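Local structure of uncharacterized hypothetical protein (4EI0) at residues 63-74 against 105-116. The protein is of unknown function, a beta-rich DUF4466 family protein from the gut bacterium Parabacteroides merdae, with two copies in the assembly. Sequence-based numbering, arbitrary orientation.
Sequences ATGTYFDPNSYY and TCAATLRYYYII
With its CG anti to the carbonyl carbon (chi1 -73°), Tyr73 presents one ring face to Arg111, whose chain, extended from CG to NE, lays the guanidinium flat over it, CZ of Arg111 standing 3.7 Å from the centroid of the Tyr73 ring. A second group fixes the ring's far end: Tyr73 OH donates to Asp69 OD2 at 2.6 Å, while Asp69 OD1 closes an Asx turn on the N-H of Asn71 and also takes its ND2. Here strand 67-75 breaks while 107-115 runs on, and a water fills in, accepting from Arg111 N and donating to the carbonyls of Asp69 and Asn71. Beyond the break Ser72 OG receives Thr109 N at 3.1 Å; before it, next to the antiparallel Tyr67–Tyr113 pair, Thr66 OG1 receives Ile115 N at 3.1 Å. The edge of Tyr112 meets the face of Phe68 toward strand 51-58. Were Tyr73 replaced by an alanine, the guanidinium would probably lose its stacking surface and Asp69 OD2 its hydroxyl donor. NH2 of Arg111 also forms a salt bridge to Asp81 on strand 81-85, tying three strands together. The example illustrates a principle: where a strand breaks, side-chain oxygens and water can replace backbone pairing.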
loop_
_atom_site.group_PDB
_atom_site.type_symbol
_atom_site.label_atom_id
_atom_site.label_comp_id
_atom_site.label_asym_id
_atom_site.label_seq_id
_atom_site.Cartn_x
_atom_site.Cartn_y
_atom_site.Cartn_z
ATOM N N ALA B 63 -9.209 -3.437 28.565
ATOM C CA ALA B 63 -9.833 -4.743 28.826
ATOM C C ALA B 63 -9.259 -5.784 27.868
ATOM O O ALA B 63 -8.671 -5.446 26.824
ATOM C CB ALA B 63 -11.370 -4.691 28.656
ATOM N N THR B 64 -9.526 -7.049 28.170
ATOM C CA THR B 64 -9.162 -8.136 27.269
ATOM C C THR B 64 -9.720 -7.923 25.885
ATOM O O THR B 64 -10.847 -7.526 25.730
ATOM C CB THR B 64 -9.635 -9.497 27.773
ATOM O OG1 THR B 64 -9.072 -9.699 29.063
ATOM C CG2 THR B 64 -9.123 -10.601 26.835
ATOM N N GLY B 65 -8.890 -8.142 24.868
ATOM C CA GLY B 65 -9.263 -7.814 23.498
ATOM C C GLY B 65 -8.571 -6.582 22.971
ATOM O O GLY B 65 -8.677 -6.279 21.806
ATOM N N THR B 66 -7.884 -5.841 23.829
ATOM C CA THR B 66 -7.034 -4.713 23.395
ATOM C C THR B 66 -5.838 -5.302 22.565
ATOM O O THR B 66 -5.176 -6.246 22.999
ATOM C CB THR B 66 -6.497 -3.981 24.606
ATOM O OG1 THR B 66 -7.608 -3.416 25.303
ATOM C CG2 THR B 66 -5.501 -2.889 24.236
ATOM N N TYR B 67 -5.678 -4.872 21.330
ATOM C CA TYR B 67 -4.659 -5.437 20.468
ATOM C C TYR B 67 -4.290 -4.506 19.305
ATOM O O TYR B 67 -4.993 -3.541 19.033
ATOM C CB TYR B 67 -5.110 -6.815 19.912
ATOM C CG TYR B 67 -6.100 -6.762 18.815
ATOM C CD1 TYR B 67 -7.313 -6.193 19.001
ATOM C CD2 TYR B 67 -5.826 -7.307 17.557
ATOM C CE1 TYR B 67 -8.233 -6.120 17.999
ATOM C CE2 TYR B 67 -6.752 -7.252 16.540
ATOM C CZ TYR B 67 -7.950 -6.652 16.773
ATOM O OH TYR B 67 -8.901 -6.552 15.809
ATOM N N PHE B 68 -3.166 -4.827 18.648
ATOM C CA PHE B 68 -2.835 -4.328 17.322
ATOM C C PHE B 68 -3.238 -5.405 16.349
ATOM O O PHE B 68 -2.844 -6.538 16.491
ATOM C CB PHE B 68 -1.329 -4.178 17.171
ATOM C CG PHE B 68 -0.780 -2.839 17.508
ATOM C CD1 PHE B 68 -1.068 -1.730 16.717
ATOM C CD2 PHE B 68 0.155 -2.704 18.512
ATOM C CE1 PHE B 68 -0.491 -0.491 16.974
ATOM C CE2 PHE B 68 0.706 -1.474 18.775
ATOM C CZ PHE B 68 0.398 -0.373 17.994
ATOM N N ASP B 69 -3.994 -5.055 15.328
ATOM C CA ASP B 69 -4.266 -5.967 14.240
ATOM C C ASP B 69 -2.896 -6.111 13.528
ATOM O O ASP B 69 -2.163 -5.134 13.397
ATOM C CB ASP B 69 -5.414 -5.325 13.416
ATOM C CG ASP B 69 -5.669 -5.919 12.045
ATOM O OD1 ASP B 69 -4.819 -6.544 11.430
ATOM O OD2 ASP B 69 -6.754 -5.620 11.508
ATOM N N PRO B 70 -2.529 -7.337 13.148
ATOM C CA PRO B 70 -1.205 -7.573 12.606
ATOM C C PRO B 70 -1.063 -7.170 11.128
ATOM O O PRO B 70 0.019 -7.404 10.538
ATOM C CB PRO B 70 -1.011 -9.097 12.798
ATOM C CG PRO B 70 -2.411 -9.653 12.702
ATOM C CD PRO B 70 -3.318 -8.596 13.264
ATOM N N ASN B 71 -2.130 -6.662 10.485
ATOM C CA ASN B 71 -2.031 -6.279 9.089
ATOM C C ASN B 71 -1.700 -4.822 8.948
ATOM O O ASN B 71 -2.247 -4.019 9.643
ATOM C CB ASN B 71 -3.307 -6.543 8.329
ATOM C CG ASN B 71 -3.647 -8.006 8.296
ATOM O OD1 ASN B 71 -3.130 -8.772 7.493
ATOM N ND2 ASN B 71 -4.547 -8.392 9.152
ATOM N N SER B 72 -0.801 -4.489 8.042
ATOM C CA SER B 72 -0.655 -3.107 7.663
ATOM C C SER B 72 -1.673 -2.864 6.579
ATOM O O SER B 72 -1.862 -3.682 5.709
ATOM C CB SER B 72 0.751 -2.776 7.169
ATOM O OG SER B 72 0.770 -1.505 6.553
ATOM N N TYR B 73 -2.344 -1.720 6.669
ATOM C CA TYR B 73 -3.380 -1.307 5.729
ATOM C C TYR B 73 -2.768 -0.292 4.794
ATOM O O TYR B 73 -2.581 0.826 5.189
ATOM C CB TYR B 73 -4.584 -0.719 6.516
ATOM C CG TYR B 73 -5.330 -1.865 7.207
ATOM C CD1 TYR B 73 -6.311 -2.584 6.523
ATOM C CD2 TYR B 73 -4.985 -2.278 8.470
ATOM C CE1 TYR B 73 -6.929 -3.669 7.115
ATOM C CE2 TYR B 73 -5.592 -3.357 9.064
ATOM C CZ TYR B 73 -6.570 -4.053 8.370
ATOM O OH TYR B 73 -7.139 -5.171 8.929
ATOM N N TYR B 74 -2.460 -0.711 3.565
ATOM C CA TYR B 74 -1.995 0.140 2.496
ATOM C C TYR B 74 -3.265 0.561 1.694
ATOM O O TYR B 74 -4.322 -0.028 1.858
ATOM C CB TYR B 74 -0.934 -0.610 1.611
ATOM C CG TYR B 74 0.298 -1.022 2.407
ATOM C CD1 TYR B 74 1.237 -0.072 2.808
ATOM C CD2 TYR B 74 0.471 -2.320 2.825
ATOM C CE1 TYR B 74 2.335 -0.420 3.564
ATOM C CE2 TYR B 74 1.568 -2.675 3.587
ATOM C CZ TYR B 74 2.508 -1.722 3.928
ATOM O OH TYR B 74 3.528 -2.070 4.790
ATOM N N THR B 105 9.531 -4.306 5.720
ATOM C CA THR B 105 8.940 -3.158 5.092
ATOM C C THR B 105 9.500 -1.887 5.649
ATOM O O THR B 105 9.886 -1.817 6.815
ATOM C CB THR B 105 7.411 -3.169 5.238
ATOM O OG1 THR B 105 6.883 -2.083 4.472
ATOM C CG2 THR B 105 7.024 -3.102 6.682
ATOM N N CYS B 106 9.486 -0.843 4.823
ATOM C CA CYS B 106 9.879 0.483 5.303
ATOM C C CYS B 106 8.725 1.372 5.747
ATOM O O CYS B 106 8.955 2.483 6.193
ATOM C CB CYS B 106 10.680 1.185 4.229
ATOM S SG CYS B 106 9.802 1.498 2.712
ATOM N N ALA B 107 7.485 0.913 5.623
ATOM C CA ALA B 107 6.335 1.786 5.899
ATOM C C ALA B 107 5.127 0.929 6.187
ATOM O O ALA B 107 4.888 -0.074 5.502
ATOM C CB ALA B 107 6.054 2.807 4.766
ATOM N N ALA B 108 4.393 1.281 7.241
ATOM C CA ALA B 108 3.178 0.503 7.560
ATOM C C ALA B 108 2.224 1.374 8.366
ATOM O O ALA B 108 2.622 2.344 8.991
ATOM C CB ALA B 108 3.514 -0.728 8.352
ATOM N N THR B 109 0.953 1.013 8.309
ATOM C CA THR B 109 -0.073 1.597 9.174
ATOM C C THR B 109 -0.839 0.509 9.860
ATOM O O THR B 109 -1.434 -0.334 9.205
ATOM C CB THR B 109 -1.053 2.434 8.377
ATOM O OG1 THR B 109 -0.344 3.453 7.725
ATOM C CG2 THR B 109 -2.125 3.075 9.282
ATOM N N LEU B 110 -0.717 0.464 11.166
ATOM C CA LEU B 110 -1.310 -0.585 11.962
ATOM C C LEU B 110 -2.435 0.018 12.740
ATOM O O LEU B 110 -2.327 1.167 13.177
ATOM C CB LEU B 110 -0.316 -1.182 12.951
ATOM C CG LEU B 110 0.910 -1.934 12.403
ATOM C CD1 LEU B 110 1.778 -2.284 13.589
ATOM C CD2 LEU B 110 0.481 -3.169 11.594
ATOM N N ARG B 111 -3.518 -0.755 12.879
ATOM C CA ARG B 111 -4.679 -0.362 13.687
ATOM C C ARG B 111 -4.598 -0.936 15.066
ATOM O O ARG B 111 -4.364 -2.141 15.238
ATOM C CB ARG B 111 -5.924 -0.807 12.989
ATOM C CG ARG B 111 -6.123 -0.006 11.715
ATOM C CD ARG B 111 -7.293 -0.499 10.911
ATOM N NE ARG B 111 -7.334 0.264 9.687
ATOM C CZ ARG B 111 -8.057 -0.054 8.635
ATOM N NH1 ARG B 111 -8.812 -1.135 8.642
ATOM N NH2 ARG B 111 -7.984 0.701 7.564
ATOM N N TYR B 112 -4.738 -0.066 16.064
ATOM C CA TYR B 112 -4.775 -0.445 17.470
ATOM C C TYR B 112 -6.181 -0.224 18.001
ATOM O O TYR B 112 -6.800 0.822 17.731
ATOM C CB TYR B 112 -3.787 0.400 18.251
ATOM C CG TYR B 112 -3.891 0.377 19.769
ATOM C CD1 TYR B 112 -3.426 -0.692 20.512
ATOM C CD2 TYR B 112 -4.379 1.468 20.461
ATOM C CE1 TYR B 112 -3.507 -0.708 21.887
ATOM C CE2 TYR B 112 -4.478 1.460 21.834
ATOM C CZ TYR B 112 -4.031 0.386 22.538
ATOM O OH TYR B 112 -4.080 0.403 23.897
ATOM N N TYR B 113 -6.652 -1.212 18.745
ATOM C CA TYR B 113 -7.973 -1.245 19.340
ATOM C C TYR B 113 -7.833 -1.319 20.855
ATOM O O TYR B 113 -7.293 -2.285 21.388
ATOM C CB TYR B 113 -8.724 -2.460 18.807
ATOM C CG TYR B 113 -8.972 -2.376 17.328
ATOM C CD1 TYR B 113 -10.108 -1.760 16.826
ATOM C CD2 TYR B 113 -8.078 -2.919 16.432
ATOM C CE1 TYR B 113 -10.346 -1.698 15.470
ATOM C CE2 TYR B 113 -8.295 -2.864 15.077
ATOM C CZ TYR B 113 -9.425 -2.254 14.605
ATOM O OH TYR B 113 -9.583 -2.182 13.284
ATOM N N TYR B 114 -8.245 -0.256 21.543
ATOM C CA TYR B 114 -8.261 -0.219 22.979
ATOM C C TYR B 114 -9.685 -0.554 23.399
ATOM O O TYR B 114 -10.613 0.165 23.018
ATOM C CB TYR B 114 -7.915 1.161 23.469
ATOM C CG TYR B 114 -7.996 1.382 24.939
ATOM C CD1 TYR B 114 -6.978 0.964 25.770
ATOM C CD2 TYR B 114 -9.047 2.084 25.516
ATOM C CE1 TYR B 114 -6.999 1.217 27.141
ATOM C CE2 TYR B 114 -9.078 2.349 26.896
ATOM C CZ TYR B 114 -8.076 1.901 27.702
ATOM O OH TYR B 114 -8.071 2.136 29.033
ATOM N N ILE B 115 -9.867 -1.618 24.190
ATOM C CA ILE B 115 -11.217 -1.966 24.691
ATOM C C ILE B 115 -11.326 -1.272 26.058
ATOM O O ILE B 115 -10.533 -1.519 26.936
ATOM C CB ILE B 115 -11.452 -3.470 24.792
ATOM C CG1 ILE B 115 -11.153 -4.196 23.477
ATOM C CG2 ILE B 115 -12.925 -3.758 25.130
ATOM C CD1 ILE B 115 -11.979 -3.737 22.285
ATOM N N ILE B 116 -12.293 -0.356 26.191
ATOM C CA ILE B 116 -12.461 0.522 27.348
ATOM C C ILE B 116 -12.842 -0.317 28.544
ATOM O O ILE B 116 -13.816 -1.048 28.477
ATOM C CB ILE B 116 -13.520 1.663 27.047
ATOM C CG1 ILE B 116 -13.093 2.497 25.845
ATOM C CG2 ILE B 116 -13.734 2.573 28.214
ATOM C CD1 ILE B 116 -14.175 3.351 25.216
HETATM O O HOH W 1 -3.421 -3.284 11.766
#